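Local coordinates for Two-component system response regulator/GGDEF domain protein (Aeromonas salmonicida, PDB 3LUF) that probably makes cyclic di-GMP from two GTP through a GGDEF domain absent from this piece, which holds the two receiver domains that would control it, at residues A25-L30 against Y111-V116; A169-L174 against H241-L246; F35-G40 against L58-S63; A82-D87 against L98-K103; Y120-I125 against Q147-H152. All coordinates share one frame; numbering follows the deposited sequence. Where two conformers were deposited one is given.

Contact 1. Residues A25-L30 against Y111-V116; sequences AQQTGL and YAVGLV
V113, V116 and L30 bury the most surface where the end of helix 14-27 and the loop after it lie against helix 106-122. V113 presents its CG1 methyl, placed anti to the backbone N (chi1 -179°), to the side chain of Q27, and V113 CG1 lies 3.7 Å from Q27 CB. The Q27 and V113 side chains cross at about a right angle, and Q27 OE1 accepts a hydrogen bond from Q110 NE2, on helix 106-122 a turn before V113. One helical turn on, V116 CG2 meets the CD1 branch of L30 at 3.7 Å; aliphatic chains suit this seam. T28 spans the two. Its CG2 methyl sits 3.9 Å from V113 O and 4.2 Å from V116 CG2, while OG1 turns back to its own chain and accepts from L30 N at 3.1 Å (N-H...O 165°). This ST turn comes just as the chain leaves helical geometry, two residues before L30 meets V116, and OG1 also bonds to I24 O. Around the contact, V113 continues onto A23 and I24, L30 onto Y120 of helix 106-122, and A112 touches L20 of helix 14-27 and V101 of strand 99-102, within the first receiver domain.

Contact 2. Residues A169-L174 against H241-L246; sequences AIRLVL and HNLEAL
R171 is the first residue of 169-174 to touch helix 232-248, and it does so with its aliphatic chain. Its CD methylene lies 3.8 Å from L246 CD1 and 4.0 Å from L243 CD2; the chain slides past L246 in the opposite direction but crosses L243 at about a right angle. A bend at chi3 (66°) turns the guanidinium group toward a water, to which NH1 donates (2.9 Å) and which in turn donates to L243 O (3.0 Å). Arginine suits the place, apolar along its methylenes and polar at its end. The backbone takes part too, with L246 CD1 3.5 Å from R171 O. In the (beta/alpha)5 fold of the second receiver domain, strand 172-176 is the central strand of the parallel sheet and helix 232-248 packs across one face of it. L172 comes next and points into that interface. Its CD2 meets L243 CD2 at 4.1 Å, the two leucines crossing nearly perpendicularly, while L172 CD1 lies 4.4 Å from N242 CB. Beyond them, L243 reaches N122 of helix 106-122 and L246 touches A201 of the adjoining strand.

Contact 3. Residues F35-G40 against L58-S63; sequences FDTLEG and LPDAPS
Beside the magnesium-binding acidic pocket of the first receiver domain, the loop that follows strand 49-55, which ends in the magnesium ligand D55, the predicted phosphoacceptor, is tied to the loop leaving strand 31-35. The tie is the carboxylate of D60, which straddles two successive backbone N-H groups. L38 N donates to D60 OD1 at 2.9 Å through that oxygen's syn lone pair, and E39 N donates to D60 OD2 at 2.8 Å (N-H...O 161°), also on the syn side but 19° out of the carboxylate plane. Two bonds, one to each oxygen, fix the rotation of the group, a task well matched to a short aspartate with chi1 55° at a type I turn running from L58 to A61. T37 adds an ST motif, its OG1 accepting from G40 N, and its CB lies 3.5 Å from D60 OD2. Packing flanks the polar clasp: P59 CD rests 3.4 Å from D36 O, P59 CG lies 4.0 Å from T37 CG2, and L38 CD2 meets A61 CB at 4.3 Å. L58 and P59 also touch D12, a magnesium ligand. Around it, L58 leans on V10 of strand 6-10, and both L58 and L38 pack on A66 of helix 65-72.

Contact 4. Residues A82-D87 against L98-K103; sequences ADISED and LDYVMK
I84 and Y100 make a CH-pi contact. The I84 CD1 methyl stands over one face of the Y100 ring, 4.0 Å from its centroid and 20° off the normal, while I84 CG1 reaches Y100 OH at 3.7 Å. With CG1 anti to the backbone N (chi1 -166°), the isoleucine side chain crosses that of Y100 at about a right angle. Apolar packing continues along the strand: the selenium of selenomethionine M102 lies at the edge of the Y100 ring, in its plane, and 3.9 Å from I84 CB. Bends at chi2 and chi3 fold the flexible chain of M102 back, bringing its CE methyl 3.4 Å from both A82 O and D83 CA. The contact sets the loop between strand 77-81 and helix 86-94 against strand 99-102 of the same beta-alpha-beta unit. K219 of the second subunit forms a cation-pi contact with Y100. K103 is put to two uses, as in receiver domains generally: its CG packs 3.9 Å from A82 N, while NZ makes salt bridges with D55 and E11 at the magnesium site.

Contact 5. Residues Y120-I125 against Q147-H152; sequences YLNQQI and QLLQVH. Unlike the reference sequence in segment 147-152: Q150 (reference Leu).
Q150 holds the type I beta turn N122-I125 at the end of helix 106-122 with two hydrogen bonds. Its backbone N donates to I125 O at 3.0 Å, and its side-chain NE2 to Q123 O at 2.8 Å (N-H...O 163°), the extended side chain reaching the carbonyl of Q123. This joins the entry to strand 126-130 to the start of strand 150-154, its edge neighbour in the parallel sheet of the second receiver domain. N122 makes the third bond: ND2 donates to Q147 O at 2.9 Å, the acceptor lying in the plane of the N122 amide. The other ND2 hydrogen goes to a water that donates to Q147 OE1, and OD1 accepts from R118, so this buried amide, suited to giving and taking at once, is gripped at both ends. Weaker CA-H...O contacts follow, L149 CA to N122 O at 3.5 Å and Q123 CA to L148 O. Outside these bonds L149 packs with its side chain beside that of I125, pointing the same way; its CD2 methyl lies 3.8 Å from I125 CG2 and 3.5 Å from N122 CG.

In the fold
The chain carries two receiver domains in series, each a parallel five-stranded sheet of order 2-1-3-4-5. Contacts 3 and 4 are nested within the loop closed by contact 1, all in the first domain; their centres lie about 18 Å apart, near that domain's magnesium site. Contact 1 touches contact 4 through Y111 and D99, and contact 5 through L30 and Y120. Helix 106-122, shared by contacts 1 and 5 (centres about 16 Å apart), runs from the first domain into the second. Contacts 5 and 2, which follow contact 1 in that order, have centres about 11 Å apart, touch through L243 and N122 and reach the second sheet. Packing thus runs between the domains through that helix.

Contact 1. Residues A25-L30 against Y111-V116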
# COMPACT_ATOMS: atom_id res chain seq x y z
N ALA B 25 -22.85 -11.58 2.13
CA ALA B 25 -24.15 -10.92 2.14
C ALA B 25 -24.10 -9.64 2.97
O ALA B 25 -24.77 -8.66 2.62
CB ALA B 25 -25.24 -11.85 2.70
N GLN B 26 -23.32 -9.64 4.04
CA GLN B 26 -23.33 -8.50 4.95
C GLN B 26 -22.37 -7.42 4.50
O GLN B 26 -22.63 -6.24 4.68
CB GLN B 26 -23.04 -8.98 6.37
CG GLN B 26 -22.79 -7.91 7.41
CD GLN B 26 -22.21 -8.57 8.64
OE1 GLN B 26 -22.93 -9.17 9.43
NE2 GLN B 26 -20.90 -8.53 8.78
N GLN B 27 -21.28 -7.82 3.86
CA GLN B 27 -20.20 -6.91 3.56
C GLN B 27 -20.06 -6.53 2.10
O GLN B 27 -19.28 -5.64 1.78
CB GLN B 27 -18.87 -7.50 4.09
CG GLN B 27 -18.91 -7.75 5.59
CD GLN B 27 -17.63 -8.40 6.09
OE1 GLN B 27 -16.52 -7.91 5.83
NE2 GLN B 27 -17.78 -9.49 6.82
N THR B 28 -20.80 -7.19 1.21
CA THR B 28 -20.81 -6.82 -0.21
C THR B 28 -22.23 -6.60 -0.74
O THR B 28 -23.21 -6.93 -0.05
CB THR B 28 -20.13 -7.87 -1.11
OG1 THR B 28 -21.06 -8.91 -1.44
CG2 THR B 28 -18.88 -8.46 -0.42
N GLY B 29 -22.29 -6.08 -1.96
CA GLY B 29 -23.56 -5.92 -2.69
C GLY B 29 -23.89 -7.04 -3.65
O GLY B 29 -24.78 -6.91 -4.49
N LEU B 30 -23.19 -8.17 -3.52
CA LEU B 30 -23.37 -9.30 -4.45
C LEU B 30 -24.55 -10.22 -4.11
O LEU B 30 -24.76 -10.56 -2.95
CB LEU B 30 -22.09 -10.13 -4.49
CG LEU B 30 -20.87 -9.39 -5.04
CD1 LEU B 30 -19.60 -10.19 -4.73
CD2 LEU B 30 -21.03 -9.18 -6.50
N TYR B 111 -10.64 -13.19 3.75
CA TYR B 111 -9.96 -12.79 2.51
C TYR B 111 -10.90 -12.85 1.28
O TYR B 111 -10.87 -11.98 0.40
CB TYR B 111 -8.71 -13.65 2.28
CG TYR B 111 -7.93 -13.31 1.04
CD1 TYR B 111 -6.94 -12.30 1.05
CD2 TYR B 111 -8.16 -13.98 -0.16
CE1 TYR B 111 -6.20 -11.98 -0.13
CE2 TYR B 111 -7.46 -13.67 -1.31
CZ TYR B 111 -6.49 -12.68 -1.29
OH TYR B 111 -5.82 -12.43 -2.46
N ALA B 112 -11.72 -13.89 1.22
CA ALA B 112 -12.63 -14.09 0.07
C ALA B 112 -13.63 -12.91 -0.05
O ALA B 112 -14.03 -12.50 -1.15
CB ALA B 112 -13.34 -15.43 0.23
N VAL B 113 -14.01 -12.34 1.09
CA VAL B 113 -15.01 -11.28 1.12
C VAL B 113 -14.47 -9.99 0.49
O VAL B 113 -15.08 -9.42 -0.43
CB VAL B 113 -15.49 -11.00 2.59
CG1 VAL B 113 -16.53 -9.90 2.60
CG2 VAL B 113 -16.03 -12.26 3.24
N GLY B 114 -13.30 -9.56 0.93
CA GLY B 114 -12.64 -8.41 0.32
C GLY B 114 -12.34 -8.65 -1.14
O GLY B 114 -12.48 -7.75 -1.94
N LEU B 115 -11.97 -9.88 -1.48
CA LEU B 115 -11.63 -10.21 -2.86
C LEU B 115 -12.84 -10.07 -3.77
O LEU B 115 -12.75 -9.42 -4.82
CB LEU B 115 -11.14 -11.64 -2.95
CG LEU B 115 -10.79 -12.17 -4.34
CD1 LEU B 115 -9.80 -11.31 -5.08
CD2 LEU B 115 -10.26 -13.61 -4.23
N VAL B 116 -13.96 -10.67 -3.39
CA VAL B 116 -15.12 -10.67 -4.33
C VAL B 116 -15.71 -9.27 -4.49
O VAL B 116 -16.23 -8.92 -5.56
CB VAL B 116 -16.22 -11.72 -3.98
CG1 VAL B 116 -15.58 -13.15 -4.07
CG2 VAL B 116 -16.88 -11.44 -2.61

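Contact 2. Residues A169-L174 against H241-L246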
# COMPACT_ATOMS: atom_id res chain seq x y z
N ALA B 169 -11.27 7.81 -18.62
CA ALA B 169 -11.76 7.11 -17.45
C ALA B 169 -10.65 6.32 -16.76
O ALA B 169 -10.87 5.85 -15.63
CB ALA B 169 -12.89 6.17 -17.82
N ILE B 170 -9.49 6.16 -17.42
CA ILE B 170 -8.35 5.40 -16.81
C ILE B 170 -8.06 6.08 -15.46
O ILE B 170 -7.89 7.30 -15.42
CB ILE B 170 -7.11 5.38 -17.71
CG1 ILE B 170 -7.34 4.45 -18.91
CG2 ILE B 170 -5.86 4.93 -16.92
CD1 ILE B 170 -6.31 4.60 -20.07
N ARG B 171 -8.04 5.32 -14.36
CA ARG B 171 -7.83 5.93 -13.05
C ARG B 171 -6.53 5.51 -12.37
O ARG B 171 -6.17 6.02 -11.31
CB ARG B 171 -9.02 5.64 -12.13
CG ARG B 171 -9.10 4.19 -11.66
CD ARG B 171 -10.29 4.05 -10.72
NE ARG B 171 -11.53 4.27 -11.47
CZ ARG B 171 -12.74 4.34 -10.91
NH1 ARG B 171 -12.87 4.26 -9.58
NH2 ARG B 171 -13.81 4.53 -11.69
N LEU B 172 -5.86 4.52 -12.96
CA LEU B 172 -4.65 4.00 -12.31
C LEU B 172 -3.66 3.63 -13.40
O LEU B 172 -4.01 3.02 -14.40
CB LEU B 172 -5.00 2.79 -11.43
CG LEU B 172 -3.80 1.93 -10.97
CD1 LEU B 172 -3.06 2.73 -9.97
CD2 LEU B 172 -4.21 0.59 -10.37
N VAL B 173 -2.42 4.09 -13.23
CA VAL B 173 -1.34 3.83 -14.16
C VAL B 173 -0.22 3.14 -13.40
O VAL B 173 0.15 3.57 -12.30
CB VAL B 173 -0.74 5.12 -14.77
CG1 VAL B 173 0.30 4.73 -15.83
CG2 VAL B 173 -1.82 6.01 -15.39
N LEU B 174 0.30 2.04 -13.98
CA LEU B 174 1.50 1.38 -13.49
C LEU B 174 2.64 1.68 -14.45
O LEU B 174 2.52 1.44 -15.64
CB LEU B 174 1.28 -0.14 -13.38
CG LEU B 174 0.14 -0.64 -12.46
CD1 LEU B 174 -1.23 -0.58 -13.14
CD2 LEU B 174 0.43 -2.08 -12.13
N HIS B 241 -5.30 -1.82 -3.02
CA HIS B 241 -5.15 -0.73 -2.05
C HIS B 241 -5.29 0.65 -2.70
O HIS B 241 -5.92 1.54 -2.12
CB HIS B 241 -3.82 -0.80 -1.29
CG HIS B 241 -3.80 -1.74 -0.13
ND1 HIS B 241 -4.50 -1.49 1.03
CD2 HIS B 241 -3.12 -2.89 0.09
CE1 HIS B 241 -4.27 -2.46 1.90
NE2 HIS B 241 -3.45 -3.33 1.34
N ASN B 242 -4.70 0.81 -3.87
CA ASN B 242 -4.76 2.10 -4.58
C ASN B 242 -6.16 2.41 -5.10
O ASN B 242 -6.64 3.58 -5.03
CB ASN B 242 -3.71 2.19 -5.69
CG ASN B 242 -2.35 2.46 -5.11
OD1 ASN B 242 -1.59 1.54 -4.78
ND2 ASN B 242 -2.08 3.73 -4.84
N LEU B 243 -6.81 1.38 -5.60
CA LEU B 243 -8.23 1.54 -6.04
C LEU B 243 -9.15 1.87 -4.87
O LEU B 243 -10.02 2.74 -4.95
CB LEU B 243 -8.73 0.33 -6.85
CG LEU B 243 -7.98 0.01 -8.14
CD1 LEU B 243 -8.53 -1.26 -8.76
CD2 LEU B 243 -8.03 1.17 -9.15
N GLU B 244 -8.96 1.19 -3.74
CA GLU B 244 -9.74 1.51 -2.56
C GLU B 244 -9.50 2.96 -2.09
O GLU B 244 -10.44 3.66 -1.75
CB GLU B 244 -9.40 0.50 -1.44
CG GLU B 244 -9.84 0.93 -0.06
CD GLU B 244 -11.15 0.30 0.33
OE1 GLU B 244 -11.59 0.57 1.48
OE2 GLU B 244 -11.74 -0.47 -0.48
N ALA B 245 -8.25 3.41 -2.11
CA ALA B 245 -7.95 4.80 -1.70
C ALA B 245 -8.66 5.78 -2.61
O ALA B 245 -9.15 6.82 -2.12
CB ALA B 245 -6.44 5.05 -1.72
N LEU B 246 -8.71 5.50 -3.90
CA LEU B 246 -9.46 6.38 -4.82
C LEU B 246 -10.94 6.45 -4.48
O LEU B 246 -11.59 7.49 -4.70
CB LEU B 246 -9.28 5.94 -6.28
CG LEU B 246 -7.93 6.25 -6.92
CD1 LEU B 246 -7.88 5.62 -8.28
CD2 LEU B 246 -7.63 7.76 -7.06
O HOH W 1 -11.21 2.85 -7.71

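Contact 3. Residues F35-G40 against L58-S63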
# COMPACT_ATOMS: atom_id res chain seq x y z
N PHE B 35 -24.29 -23.70 -3.40
CA PHE B 35 -24.68 -25.11 -3.49
C PHE B 35 -23.68 -25.99 -2.81
O PHE B 35 -22.51 -25.63 -2.66
CB PHE B 35 -24.82 -25.53 -4.96
CG PHE B 35 -25.73 -24.66 -5.73
CD1 PHE B 35 -27.12 -24.81 -5.58
CD2 PHE B 35 -25.22 -23.64 -6.55
CE1 PHE B 35 -27.98 -23.96 -6.26
CE2 PHE B 35 -26.07 -22.79 -7.24
CZ PHE B 35 -27.46 -22.94 -7.09
N ASP B 36 -24.16 -27.15 -2.34
CA ASP B 36 -23.26 -28.11 -1.72
C ASP B 36 -22.70 -29.18 -2.65
O ASP B 36 -21.94 -30.02 -2.20
CB ASP B 36 -23.92 -28.78 -0.48
CG ASP B 36 -25.18 -29.58 -0.81
OD1 ASP B 36 -25.59 -29.69 -1.99
OD2 ASP B 36 -25.77 -30.13 0.15
N THR B 37 -23.06 -29.14 -3.95
CA THR B 37 -22.51 -30.07 -4.92
C THR B 37 -22.37 -29.33 -6.24
O THR B 37 -23.04 -28.30 -6.47
CB THR B 37 -23.48 -31.26 -5.23
OG1 THR B 37 -24.71 -30.72 -5.72
CG2 THR B 37 -23.74 -32.09 -3.98
N LEU B 38 -21.49 -29.84 -7.08
CA LEU B 38 -21.31 -29.30 -8.42
C LEU B 38 -22.62 -29.43 -9.20
O LEU B 38 -22.98 -28.50 -9.93
CB LEU B 38 -20.13 -30.00 -9.09
CG LEU B 38 -19.87 -29.68 -10.58
CD1 LEU B 38 -19.55 -28.18 -10.71
CD2 LEU B 38 -18.75 -30.54 -11.10
N GLU B 39 -23.33 -30.55 -9.05
CA GLU B 39 -24.66 -30.71 -9.69
C GLU B 39 -25.65 -29.57 -9.40
O GLU B 39 -26.42 -29.14 -10.29
CB GLU B 39 -25.28 -32.06 -9.30
CG GLU B 39 -26.70 -32.25 -9.79
CD GLU B 39 -26.80 -32.43 -11.32
OE1 GLU B 39 -25.77 -32.70 -12.00
OE2 GLU B 39 -27.93 -32.31 -11.82
N GLY B 40 -25.67 -29.06 -8.16
CA GLY B 40 -26.52 -27.94 -7.85
C GLY B 40 -26.30 -26.73 -8.74
O GLY B 40 -27.21 -25.93 -8.93
N LEU B 58 -15.54 -31.85 -3.24
CA LEU B 58 -17.01 -31.85 -3.37
C LEU B 58 -17.51 -33.28 -3.47
O LEU B 58 -16.76 -34.16 -3.91
CB LEU B 58 -17.44 -31.04 -4.60
CG LEU B 58 -17.27 -29.52 -4.37
CD1 LEU B 58 -17.39 -28.80 -5.75
CD2 LEU B 58 -18.24 -28.98 -3.30
N PRO B 59 -18.77 -33.54 -3.07
CA PRO B 59 -19.23 -34.94 -3.09
C PRO B 59 -19.19 -35.54 -4.48
O PRO B 59 -18.91 -36.72 -4.65
CB PRO B 59 -20.67 -34.83 -2.66
CG PRO B 59 -20.75 -33.64 -1.80
CD PRO B 59 -19.71 -32.64 -2.37
N ASP B 60 -19.50 -34.72 -5.48
CA ASP B 60 -19.48 -35.15 -6.88
C ASP B 60 -18.24 -34.60 -7.65
O ASP B 60 -18.14 -34.68 -8.91
CB ASP B 60 -20.81 -34.81 -7.56
CG ASP B 60 -21.18 -33.33 -7.44
OD1 ASP B 60 -20.45 -32.58 -6.76
OD2 ASP B 60 -22.26 -32.95 -7.99
N ALA B 61 -17.26 -34.14 -6.89
CA ALA B 61 -15.98 -33.71 -7.46
C ALA B 61 -14.96 -33.64 -6.33
O ALA B 61 -14.59 -32.57 -5.90
CB ALA B 61 -16.11 -32.36 -8.22
N PRO B 62 -14.53 -34.82 -5.83
CA PRO B 62 -13.77 -34.88 -4.58
C PRO B 62 -12.30 -34.56 -4.74
O PRO B 62 -11.60 -34.47 -3.73
CB PRO B 62 -13.93 -36.34 -4.18
CG PRO B 62 -14.11 -37.05 -5.47
CD PRO B 62 -14.90 -36.16 -6.32
N SER B 63 -11.82 -34.43 -5.98
CA SER B 63 -10.40 -34.11 -6.25
C SER B 63 -10.25 -32.88 -7.17
O SER B 63 -9.42 -32.89 -8.09
CB SER B 63 -9.70 -35.34 -6.86
OG SER B 63 -9.73 -36.45 -5.94

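Contact 4. Residues A82-D87 against L98-K103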
# COMPACT_ATOMS: atom_id res chain seq x y z
N ALA B 82 -8.16 -25.88 2.14
CA ALA B 82 -7.82 -25.98 3.57
C ALA B 82 -6.31 -25.93 3.80
O ALA B 82 -5.84 -25.64 4.93
CB ALA B 82 -8.47 -27.24 4.20
N ASP B 83 -5.56 -26.18 2.73
CA ASP B 83 -4.10 -26.15 2.77
C ASP B 83 -3.49 -25.71 1.44
O ASP B 83 -4.18 -25.66 0.42
CB ASP B 83 -3.56 -27.51 3.20
CG ASP B 83 -3.99 -28.62 2.27
OD1 ASP B 83 -3.82 -28.46 1.03
OD2 ASP B 83 -4.48 -29.65 2.77
N ILE B 84 -2.19 -25.43 1.46
CA ILE B 84 -1.48 -24.91 0.30
C ILE B 84 -0.04 -25.49 0.25
O ILE B 84 0.54 -25.82 1.27
CB ILE B 84 -1.46 -23.35 0.31
CG1 ILE B 84 -1.03 -22.75 -1.05
CG2 ILE B 84 -0.61 -22.79 1.47
CD1 ILE B 84 -1.88 -23.18 -2.25
N SER B 85 0.47 -25.61 -0.97
CA SER B 85 1.87 -25.92 -1.25
C SER B 85 2.26 -25.10 -2.49
O SER B 85 1.39 -24.57 -3.18
CB SER B 85 2.03 -27.40 -1.57
OG SER B 85 1.42 -27.70 -2.82
N GLU B 86 3.56 -25.03 -2.78
CA GLU B 86 4.02 -24.33 -3.99
C GLU B 86 3.57 -25.04 -5.28
O GLU B 86 3.23 -24.38 -6.26
CB GLU B 86 5.54 -24.12 -3.95
N ASP B 87 3.55 -26.37 -5.26
CA ASP B 87 3.09 -27.16 -6.40
C ASP B 87 1.61 -26.97 -6.71
O ASP B 87 1.23 -26.91 -7.87
CB ASP B 87 3.34 -28.65 -6.16
CG ASP B 87 4.82 -28.98 -6.07
OD1 ASP B 87 5.61 -28.41 -6.86
OD2 ASP B 87 5.19 -29.81 -5.21
N LEU B 98 -8.09 -17.84 -10.83
CA LEU B 98 -7.85 -16.44 -10.52
C LEU B 98 -6.97 -16.26 -9.28
O LEU B 98 -6.00 -15.48 -9.30
CB LEU B 98 -9.20 -15.79 -10.27
CG LEU B 98 -9.44 -14.30 -10.33
CD1 LEU B 98 -10.93 -14.06 -10.58
CD2 LEU B 98 -9.00 -13.63 -9.03
N ASP B 99 -7.34 -16.96 -8.20
CA ASP B 99 -6.69 -16.82 -6.90
C ASP B 99 -7.18 -17.98 -6.05
O ASP B 99 -7.98 -18.80 -6.51
CB ASP B 99 -7.07 -15.44 -6.31
CG ASP B 99 -6.15 -14.99 -5.17
OD1 ASP B 99 -5.17 -15.70 -4.83
OD2 ASP B 99 -6.42 -13.88 -4.62
N TYR B 100 -6.68 -18.09 -4.82
CA TYR B 100 -7.25 -19.04 -3.87
C TYR B 100 -7.48 -18.36 -2.53
O TYR B 100 -6.88 -17.33 -2.23
CB TYR B 100 -6.37 -20.29 -3.69
CG TYR B 100 -5.00 -19.99 -3.15
CD1 TYR B 100 -4.71 -20.16 -1.79
CD2 TYR B 100 -3.98 -19.52 -4.00
CE1 TYR B 100 -3.44 -19.88 -1.31
CE2 TYR B 100 -2.72 -19.24 -3.52
CZ TYR B 100 -2.46 -19.41 -2.18
OH TYR B 100 -1.19 -19.11 -1.74
N VAL B 101 -8.36 -18.98 -1.74
CA VAL B 101 -8.72 -18.49 -0.41
C VAL B 101 -8.46 -19.63 0.55
O VAL B 101 -8.87 -20.77 0.31
CB VAL B 101 -10.22 -18.10 -0.35
CG1 VAL B 101 -10.65 -17.73 1.07
CG2 VAL B 101 -10.48 -16.91 -1.26
N MSE B 102 -7.73 -19.34 1.62
CA MSE B 102 -7.58 -20.35 2.67
C MSE B 102 -8.85 -20.46 3.48
O MSE B 102 -9.44 -19.43 3.86
CB MSE B 102 -6.41 -19.97 3.59
CG MSE B 102 -5.07 -19.89 2.90
SE MSE B 102 -4.46 -21.56 2.06
CE MSE B 102 -4.67 -22.85 3.46
N LYS B 103 -9.29 -21.70 3.76
CA LYS B 103 -10.52 -21.89 4.55
C LYS B 103 -10.30 -22.65 5.84
O LYS B 103 -11.20 -23.32 6.33
CB LYS B 103 -11.67 -22.50 3.72
CG LYS B 103 -11.32 -23.80 3.05
CD LYS B 103 -12.56 -24.50 2.52
CE LYS B 103 -12.16 -25.81 1.81
NZ LYS B 103 -13.40 -26.65 1.68

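Contact 5. Residues Y120-I125 against Q147-H152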
# COMPACT_ATOMS: atom_id res chain seq x y z
N TYR B 120 -15.84 -7.47 -8.11
CA TYR B 120 -17.05 -6.82 -8.63
C TYR B 120 -16.74 -5.38 -9.09
O TYR B 120 -17.09 -4.98 -10.22
CB TYR B 120 -18.19 -6.81 -7.60
CG TYR B 120 -19.28 -5.90 -8.09
CD1 TYR B 120 -20.20 -6.36 -9.03
CD2 TYR B 120 -19.28 -4.51 -7.75
CE1 TYR B 120 -21.17 -5.50 -9.56
CE2 TYR B 120 -20.24 -3.66 -8.31
CZ TYR B 120 -21.17 -4.17 -9.18
OH TYR B 120 -22.09 -3.34 -9.73
N LEU B 121 -16.13 -4.60 -8.21
CA LEU B 121 -15.82 -3.19 -8.54
C LEU B 121 -14.89 -3.02 -9.72
O LEU B 121 -15.04 -2.08 -10.54
CB LEU B 121 -15.27 -2.47 -7.32
CG LEU B 121 -16.23 -2.24 -6.16
CD1 LEU B 121 -15.47 -1.70 -4.94
CD2 LEU B 121 -17.43 -1.31 -6.53
N ASN B 122 -13.89 -3.90 -9.82
CA ASN B 122 -12.91 -3.81 -10.87
C ASN B 122 -13.46 -3.91 -12.28
O ASN B 122 -12.84 -3.42 -13.23
CB ASN B 122 -11.85 -4.89 -10.69
CG ASN B 122 -10.92 -4.63 -9.50
OD1 ASN B 122 -10.99 -3.59 -8.83
ND2 ASN B 122 -10.02 -5.57 -9.26
N GLN B 123 -14.60 -4.58 -12.45
CA GLN B 123 -15.20 -4.75 -13.79
C GLN B 123 -15.38 -3.40 -14.49
O GLN B 123 -15.35 -3.32 -15.74
CB GLN B 123 -16.57 -5.42 -13.71
CG GLN B 123 -16.58 -6.81 -13.09
CD GLN B 123 -17.98 -7.33 -12.92
OE1 GLN B 123 -18.73 -6.88 -12.04
NE2 GLN B 123 -18.34 -8.31 -13.74
N GLN B 124 -15.65 -2.36 -13.72
CA GLN B 124 -15.91 -1.08 -14.37
C GLN B 124 -14.76 -0.08 -14.24
O GLN B 124 -14.94 1.14 -14.44
CB GLN B 124 -17.25 -0.49 -13.94
CG GLN B 124 -17.26 0.25 -12.66
CD GLN B 124 -18.45 1.16 -12.51
OE1 GLN B 124 -18.36 2.23 -11.88
NE2 GLN B 124 -19.61 0.75 -13.08
N ILE B 125 -13.59 -0.60 -13.88
CA ILE B 125 -12.41 0.25 -13.67
C ILE B 125 -11.40 0.05 -14.79
O ILE B 125 -11.09 -1.08 -15.15
CB ILE B 125 -11.78 -0.02 -12.28
CG1 ILE B 125 -12.76 0.39 -11.17
CG2 ILE B 125 -10.42 0.70 -12.15
CD1 ILE B 125 -12.33 0.04 -9.71
N GLN B 147 -7.77 -9.84 -12.30
CA GLN B 147 -8.45 -9.10 -11.26
C GLN B 147 -9.77 -8.51 -11.85
O GLN B 147 -10.41 -7.70 -11.21
CB GLN B 147 -7.54 -7.99 -10.68
CG GLN B 147 -6.25 -8.49 -10.00
CD GLN B 147 -5.28 -7.38 -9.63
OE1 GLN B 147 -5.66 -6.34 -9.07
NE2 GLN B 147 -4.00 -7.61 -9.90
N LEU B 148 -10.13 -8.92 -13.06
CA LEU B 148 -11.30 -8.43 -13.80
C LEU B 148 -11.28 -6.94 -14.20
O LEU B 148 -12.31 -6.37 -14.59
CB LEU B 148 -12.62 -8.79 -13.08
CG LEU B 148 -12.82 -10.31 -12.84
CD1 LEU B 148 -14.14 -10.48 -12.14
CD2 LEU B 148 -12.82 -11.11 -14.19
N LEU B 149 -10.09 -6.34 -14.17
CA LEU B 149 -9.96 -4.95 -14.59
C LEU B 149 -9.98 -4.83 -16.12
O LEU B 149 -9.68 -5.78 -16.84
CB LEU B 149 -8.64 -4.38 -14.05
CG LEU B 149 -8.56 -4.22 -12.53
CD1 LEU B 149 -7.11 -4.21 -12.09
CD2 LEU B 149 -9.24 -2.93 -12.11
N GLN B 150 -10.35 -3.64 -16.58
CA GLN B 150 -10.20 -3.26 -17.97
C GLN B 150 -8.80 -2.68 -18.14
O GLN B 150 -8.51 -1.62 -17.59
CB GLN B 150 -11.26 -2.23 -18.30
CG GLN B 150 -12.67 -2.81 -18.26
CD GLN B 150 -13.69 -1.75 -18.63
OE1 GLN B 150 -13.54 -1.07 -19.65
NE2 GLN B 150 -14.69 -1.56 -17.77
N VAL B 151 -7.96 -3.38 -18.90
CA VAL B 151 -6.52 -3.10 -18.94
C VAL B 151 -6.09 -2.55 -20.31
O VAL B 151 -6.27 -3.20 -21.36
CB VAL B 151 -5.65 -4.35 -18.56
CG1 VAL B 151 -4.22 -3.94 -18.39
CG2 VAL B 151 -6.19 -5.03 -17.24
N HIS B 152 -5.56 -1.33 -20.29
CA HIS B 152 -4.98 -0.75 -21.49
C HIS B 152 -3.47 -0.93 -21.42
O HIS B 152 -2.89 -1.02 -20.36
CB HIS B 152 -5.26 0.76 -21.51
CG HIS B 152 -6.71 1.12 -21.53
ND1 HIS B 152 -7.37 1.47 -22.69
CD2 HIS B 152 -7.61 1.23 -20.53
CE1 HIS B 152 -8.63 1.75 -22.41
NE2 HIS B 152 -8.81 1.61 -21.10
O HOH W 2 -7.73 -5.82 -7.47